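Local coordinates for dimeric protein of unknown function and ferredoxin-like fold (Bacteroides fragilis, PDB 3FMB) that is of unknown function but forms a dimer of ferredoxin-like subunits belonging to the stress-responsive A/B barrel family, at residues Lys22-Phe27 with Ala77-Phe82; Asn43-Ala48 with Lys102-Thr107. All blocks are in the same frame, centred on the assembly; numbering follows the deposited sequence.

Interaction 1 (Lys22-Phe27 with Ala77-Phe82); sequences KHIVLF and ALYSEF. With SO4 (sulfate ion), chain C.
Lys22 lies beside Glu81 and reaches across to Tyr79 from the adjoining antiparallel strand. Its chain can be followed outward atom by atom: CB sits near the carbonyl oxygen of Ser80, CG faces CG of Glu81, and CD and CE run past the phenol end of Tyr79, CD meeting the ring obliquely. Lys22 NZ then donates a hydrogen bond to Tyr79 OH (2.9 Å). A chain extended beyond CG carries the amine that far; its stronger partner is Glu63 of the second subunit, in a salt bridge. The same hydroxyl makes a weak bond to Glu81 OE2, which lies 4.3 Å from Lys22 NZ, too far for a salt bridge.

The pairing is clearest at Val25 and Leu78, where Val25 N to Leu78 O (168°) and Leu78 N to Val25 O (172°) are both nearly straight. At the next hydrogen-bonded pair, Ser80 N bonds only weakly to His23 O, but Ser80 OG donates to His23 O at 2.8 Å, tilted 18° from the carbonyl plane. The His23 imidazole is held at both nitrogens: ND1 bonds Asp115, and His23 NE2 points straight at O1 (2.8 Å) of a sulfate, probably from the crystallisation liquor, that is also hydrogen-bonded to Arg111.

These are the two central strands of the four-stranded sheet, flanked by 61-66 and 108-117. Helix 85-93 packs Val88 and Tyr91 over the His23, Leu78 and Phe82 face, whereas on the opposite face Ile24 packs on Ile24 of the second subunit, and the Tyr79 ring stacks on Tyr79 of that subunit.

Interaction 2 (Asn43-Ala48 with Lys102-Thr107); sequences NSFKEA and KILAET
Ile103 and Leu104 approach Phe45 from a turn that faces one side of a regular helix. Residues 43-48 keep helical backbone angles, with i to i+4 bonds from Glu47 N to Asn43 O and from Ala48 N to Ser44 O. In 102-107, by contrast, residues 103-106 adopt helix-like backbone angles, yet no repeating i to i+4 pattern runs through them; Ala105 N to Lys102 O and Thr107 N to Leu104 O each span three residues. The backbones come nearest at Phe45 and Ile103, whose CA atoms are 6.0 Å apart, and no hydrogen bond crosses between the segments.

Contact therefore rests on apolar side chains. Leu104 meets the Phe45 ring over one face: CD1 is 3.7 Å from the ring centroid and 15° off the normal, a CH-pi contact. CG of Leu104 adds a contact at 3.6 Å to Phe45 CD1, while its CD2 branch reaches back to CB and CG of the phenylalanine. With CG set opposite the backbone N (chi1 -179°), Phe45 sends its side chain across that of Leu104 at about a right angle.

Ile103 divides its two branches along the helix. CG2 touches Ser44 CB and the backbone N of Phe45; Ile103 CD1 goes one turn further, to Ala48 CB at 3.5 Å, a tight carbon pair, and lies 3.7 Å from Ser44 O. Ser44 OG is turned to its own helix and bonds Val40 O.

Beneath, Phe45 packs on Val64 and Ile76, and Leu104 on Phe27 and Ile76. This is the helix-on-sheet packing of a ferredoxin-like alpha/beta sandwich, here with the connection into strand 108-117 packed against helix 35-50.

Overall arrangement
Interaction 1 joins the two central strands and is buried, with its centre about 6 Å from that of the chain; interaction 2 lies in the helical layer, about 9 Å out, and is partly buried. Their chemistry follows their places: backbone hydrogen bonds run between the strands, with polar and apolar side-chain contacts beside them, whereas helix and loop meet without hydrogen bonds, mainly through apolar side chains. The strand pair also buries more surface, 543 against 228 Å². The two contacts touch, Phe27 CD1 lying 3.8 Å from Leu104 CD1, and Leu78 also packs on Phe45. One face of interaction 1, bearing Lys22, Ile24, Leu26, Ala77 and Tyr79, joins the dimer interface; no other chain touches interaction 2.

Interaction 1 (Lys22-Phe27 with Ala77-Phe82)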
loop_
_atom_site.group_PDB
_atom_site.type_symbol
_atom_site.label_atom_id
_atom_site.label_comp_id
_atom_site.label_asym_id
_atom_site.label_seq_id
_atom_site.Cartn_x
_atom_site.Cartn_y
_atom_site.Cartn_z
ATOM N N LYS A 22 10.505 0.540 2.410
ATOM C CA LYS A 22 9.174 1.101 2.307
ATOM C C LYS A 22 8.213 0.317 3.191
ATOM O O LYS A 22 8.155 -0.911 3.130
ATOM C CB LYS A 22 8.679 1.114 0.857
ATOM C CG LYS A 22 9.590 1.962 -0.060
ATOM C CD LYS A 22 8.906 2.396 -1.332
ATOM C CE LYS A 22 9.841 3.119 -2.283
ATOM N NZ LYS A 22 9.069 3.609 -3.471
ATOM N N HIS A 23 7.472 1.046 4.016
ATOM C CA HIS A 23 6.498 0.493 4.949
ATOM C C HIS A 23 5.131 0.996 4.448
ATOM O O HIS A 23 4.831 2.217 4.501
ATOM C CB HIS A 23 6.785 1.019 6.376
ATOM C CG HIS A 23 5.708 0.729 7.392
ATOM N ND1 HIS A 23 5.347 -0.544 7.762
ATOM C CD2 HIS A 23 4.921 1.563 8.115
ATOM C CE1 HIS A 23 4.392 -0.480 8.681
ATOM N NE2 HIS A 23 4.090 0.790 8.890
ATOM N N ILE A 24 4.343 0.090 3.884
ATOM C CA ILE A 24 3.058 0.466 3.292
ATOM C C ILE A 24 1.960 -0.255 4.045
ATOM O O ILE A 24 1.993 -1.490 4.197
ATOM C CB ILE A 24 2.970 0.106 1.791
ATOM C CG1 ILE A 24 4.105 0.812 1.022
ATOM C CG2 ILE A 24 1.537 0.439 1.237
ATOM C CD1 ILE A 24 3.895 0.794 -0.518
ATOM N N VAL A 25 0.971 0.511 4.491
ATOM C CA VAL A 25 -0.159 -0.069 5.269
ATOM C C VAL A 25 -1.465 0.476 4.682
ATOM O O VAL A 25 -1.591 1.677 4.440
ATOM C CB VAL A 25 -0.107 0.257 6.823
ATOM C CG1 VAL A 25 -1.195 -0.561 7.595
ATOM C CG2 VAL A 25 1.313 0.063 7.401
ATOM N N LEU A 26 -2.401 -0.429 4.416
ATOM C CA LEU A 26 -3.758 -0.031 4.034
ATOM C C LEU A 26 -4.726 -0.481 5.142
ATOM O O LEU A 26 -4.532 -1.559 5.762
ATOM C CB LEU A 26 -4.148 -0.680 2.714
ATOM C CG LEU A 26 -3.307 -0.362 1.474
ATOM C CD1 LEU A 26 -3.882 -1.082 0.204
ATOM C CD2 LEU A 26 -3.063 1.109 1.237
ATOM N N PHE A 27 -5.711 0.374 5.407
ATOM C CA PHE A 27 -6.761 0.116 6.367
ATOM C C PHE A 27 -8.166 0.166 5.727
ATOM O O PHE A 27 -8.478 1.028 4.881
ATOM C CB PHE A 27 -6.734 1.155 7.494
ATOM C CG PHE A 27 -5.480 1.167 8.283
ATOM C CD1 PHE A 27 -5.323 0.326 9.370
ATOM C CD2 PHE A 27 -4.450 2.042 7.942
ATOM C CE1 PHE A 27 -4.130 0.333 10.119
ATOM C CE2 PHE A 27 -3.273 2.063 8.692
ATOM C CZ PHE A 27 -3.128 1.236 9.767
ATOM N N ALA A 77 -4.596 4.742 3.145
ATOM C CA ALA A 77 -3.273 4.239 2.807
ATOM C C ALA A 77 -2.251 5.039 3.616
ATOM O O ALA A 77 -2.357 6.271 3.708
ATOM C CB ALA A 77 -2.979 4.416 1.318
ATOM N N LEU A 78 -1.268 4.336 4.179
ATOM C CA LEU A 78 -0.095 4.953 4.769
ATOM C C LEU A 78 1.113 4.501 3.952
ATOM O O LEU A 78 1.345 3.298 3.747
ATOM C CB LEU A 78 0.036 4.503 6.214
ATOM C CG LEU A 78 1.146 5.188 7.036
ATOM C CD1 LEU A 78 0.621 5.321 8.498
ATOM C CD2 LEU A 78 2.462 4.347 6.933
ATOM N N TYR A 79 1.836 5.466 3.434
ATOM C CA TYR A 79 3.014 5.219 2.647
ATOM C C TYR A 79 4.173 5.884 3.364
ATOM O O TYR A 79 4.115 7.070 3.654
ATOM C CB TYR A 79 2.828 5.789 1.243
ATOM C CG TYR A 79 4.087 5.733 0.408
ATOM C CD1 TYR A 79 4.442 4.561 -0.280
ATOM C CD2 TYR A 79 4.965 6.821 0.355
ATOM C CE1 TYR A 79 5.629 4.495 -1.025
ATOM C CE2 TYR A 79 6.156 6.747 -0.392
ATOM C CZ TYR A 79 6.475 5.578 -1.071
ATOM O OH TYR A 79 7.625 5.517 -1.815
ATOM N N SER A 80 5.237 5.130 3.605
ATOM C CA SER A 80 6.342 5.654 4.374
ATOM C C SER A 80 7.661 4.983 4.018
ATOM O O SER A 80 7.685 3.881 3.453
ATOM C CB SER A 80 6.022 5.500 5.864
ATOM O OG SER A 80 5.951 4.147 6.216
ATOM N N GLU A 81 8.751 5.675 4.343
ATOM C CA GLU A 81 10.113 5.229 4.088
ATOM C C GLU A 81 10.957 5.353 5.359
ATOM O O GLU A 81 10.868 6.344 6.089
ATOM C CB GLU A 81 10.763 6.038 2.948
ATOM C CG GLU A 81 10.069 5.795 1.582
ATOM C CD GLU A 81 10.543 6.690 0.463
ATOM O OE1 GLU A 81 11.533 7.421 0.644
ATOM O OE2 GLU A 81 9.926 6.652 -0.613
ATOM N N PHE A 82 11.793 4.332 5.588
ATOM C CA PHE A 82 12.722 4.254 6.734
ATOM C C PHE A 82 14.039 3.649 6.246
ATOM O O PHE A 82 14.099 3.052 5.173
ATOM C CB PHE A 82 12.152 3.373 7.860
ATOM C CG PHE A 82 10.844 3.869 8.427
ATOM C CD1 PHE A 82 9.627 3.499 7.852
ATOM C CD2 PHE A 82 10.835 4.683 9.558
ATOM C CE1 PHE A 82 8.406 3.972 8.407
ATOM C CE2 PHE A 82 9.673 5.162 10.090
ATOM C CZ PHE A 82 8.443 4.810 9.538
HETATM S S SO4 C . 1.667 0.503 11.405
HETATM O O1 SO4 C . 2.091 1.743 10.606
HETATM O O2 SO4 C . 1.664 0.709 12.852
HETATM O O3 SO4 C . 2.494 -0.703 11.149
HETATM O O4 SO4 C . 0.256 0.142 11.122
#

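Interaction 2 (Asn43-Ala48 with Lys102-Thr107)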
loop_
_atom_site.group_PDB
_atom_site.type_symbol
_atom_site.label_atom_id
_atom_site.label_comp_id
_atom_site.label_asym_id
_atom_site.label_seq_id
_atom_site.Cartn_x
_atom_site.Cartn_y
_atom_site.Cartn_z
ATOM N N ASN A 43 -9.886 11.690 8.509
ATOM C CA ASN A 43 -9.251 13.006 8.615
ATOM C C ASN A 43 -8.370 13.097 9.869
ATOM O O ASN A 43 -7.207 13.521 9.800
ATOM C CB ASN A 43 -10.303 14.132 8.589
ATOM C CG ASN A 43 -10.900 14.381 7.198
ATOM O OD1 ASN A 43 -10.297 14.074 6.194
ATOM N ND2 ASN A 43 -12.089 14.980 7.162
ATOM N N SER A 44 -8.890 12.676 11.011
ATOM C CA SER A 44 -8.127 12.772 12.250
ATOM C C SER A 44 -6.823 11.955 12.197
ATOM O O SER A 44 -5.767 12.440 12.617
ATOM C CB SER A 44 -8.969 12.348 13.455
ATOM O OG SER A 44 -9.965 13.303 13.683
ATOM N N PHE A 45 -6.919 10.733 11.668
ATOM C CA PHE A 45 -5.774 9.829 11.482
ATOM C C PHE A 45 -4.745 10.436 10.543
ATOM O O PHE A 45 -3.590 10.476 10.870
ATOM C CB PHE A 45 -6.241 8.499 10.922
ATOM C CG PHE A 45 -5.130 7.505 10.720
ATOM C CD1 PHE A 45 -4.514 6.905 11.824
ATOM C CD2 PHE A 45 -4.668 7.189 9.455
ATOM C CE1 PHE A 45 -3.495 5.979 11.652
ATOM C CE2 PHE A 45 -3.626 6.242 9.295
ATOM C CZ PHE A 45 -3.062 5.664 10.417
ATOM N N LYS A 46 -5.193 10.942 9.396
ATOM C CA LYS A 46 -4.284 11.585 8.423
ATOM C C LYS A 46 -3.502 12.719 9.083
ATOM O O LYS A 46 -2.279 12.778 8.946
ATOM C CB LYS A 46 -5.052 12.130 7.225
ATOM C CG LYS A 46 -4.242 12.991 6.237
ATOM C CD LYS A 46 -5.071 13.213 4.975
ATOM C CE LYS A 46 -4.473 14.223 4.062
ATOM N NZ LYS A 46 -3.288 13.662 3.544
ATOM N N GLU A 47 -4.211 13.604 9.785
ATOM C CA GLU A 47 -3.584 14.726 10.492
ATOM C C GLU A 47 -2.566 14.261 11.531
ATOM O O GLU A 47 -1.493 14.849 11.645
ATOM C CB GLU A 47 -4.648 15.589 11.180
ATOM C CG GLU A 47 -4.123 16.881 11.792
ATOM C CD GLU A 47 -5.145 17.557 12.704
ATOM O OE1 GLU A 47 -5.452 18.744 12.471
ATOM O OE2 GLU A 47 -5.643 16.900 13.657
ATOM N N ALA A 48 -2.919 13.224 12.290
ATOM C CA ALA A 48 -2.076 12.721 13.384
ATOM C C ALA A 48 -0.798 12.076 12.846
ATOM O O ALA A 48 0.290 12.326 13.380
ATOM C CB ALA A 48 -2.867 11.728 14.273
ATOM N N LYS A 102 -4.463 4.668 17.601
ATOM C CA LYS A 102 -5.670 4.494 18.422
ATOM C C LYS A 102 -6.875 5.213 17.854
ATOM O O LYS A 102 -8.024 4.820 18.124
ATOM C CB LYS A 102 -5.446 4.928 19.884
ATOM C CG LYS A 102 -4.806 3.853 20.681
ATOM C CD LYS A 102 -4.651 4.213 22.150
ATOM C CE LYS A 102 -3.656 3.231 22.848
ATOM N NZ LYS A 102 -3.105 3.770 24.136
ATOM N N ILE A 103 -6.634 6.255 17.063
ATOM C CA ILE A 103 -7.733 6.981 16.381
ATOM C C ILE A 103 -8.632 5.988 15.581
ATOM O O ILE A 103 -9.853 6.162 15.502
ATOM C CB ILE A 103 -7.192 8.121 15.509
ATOM C CG1 ILE A 103 -6.573 9.238 16.371
ATOM C CG2 ILE A 103 -8.300 8.769 14.595
ATOM C CD1 ILE A 103 -5.732 10.194 15.555
ATOM N N LEU A 104 -7.998 4.960 15.010
ATOM C CA LEU A 104 -8.676 3.944 14.221
ATOM C C LEU A 104 -9.281 2.788 15.015
ATOM O O LEU A 104 -10.059 1.992 14.456
ATOM C CB LEU A 104 -7.704 3.370 13.195
ATOM C CG LEU A 104 -7.010 4.308 12.206
ATOM C CD1 LEU A 104 -6.109 3.511 11.211
ATOM C CD2 LEU A 104 -8.021 5.203 11.472
ATOM N N ALA A 105 -8.960 2.678 16.312
ATOM C CA ALA A 105 -9.246 1.447 17.038
ATOM C C ALA A 105 -10.729 1.076 17.053
ATOM O O ALA A 105 -11.101 -0.095 16.889
ATOM C CB ALA A 105 -8.708 1.529 18.493
ATOM N N GLU A 106 -11.582 2.051 17.295
ATOM C CA GLU A 106 -13.005 1.771 17.428
ATOM C C GLU A 106 -13.673 1.347 16.122
ATOM O O GLU A 106 -14.691 0.650 16.162
ATOM C CB GLU A 106 -13.753 2.990 17.982
ATOM C CG GLU A 106 -13.803 3.044 19.463
ATOM C CD GLU A 106 -14.553 1.847 20.077
ATOM O OE1 GLU A 106 -15.788 1.687 19.851
ATOM O OE2 GLU A 106 -13.867 1.066 20.771
ATOM N N THR A 107 -13.141 1.808 14.990
ATOM C CA THR A 107 -13.800 1.606 13.685
ATOM C C THR A 107 -13.102 0.659 12.711
ATOM O O THR A 107 -13.706 0.242 11.723
ATOM C CB THR A 107 -14.082 2.949 12.996
ATOM O OG1 THR A 107 -12.862 3.664 12.785
ATOM C CG2 THR A 107 -15.044 3.816 13.848
#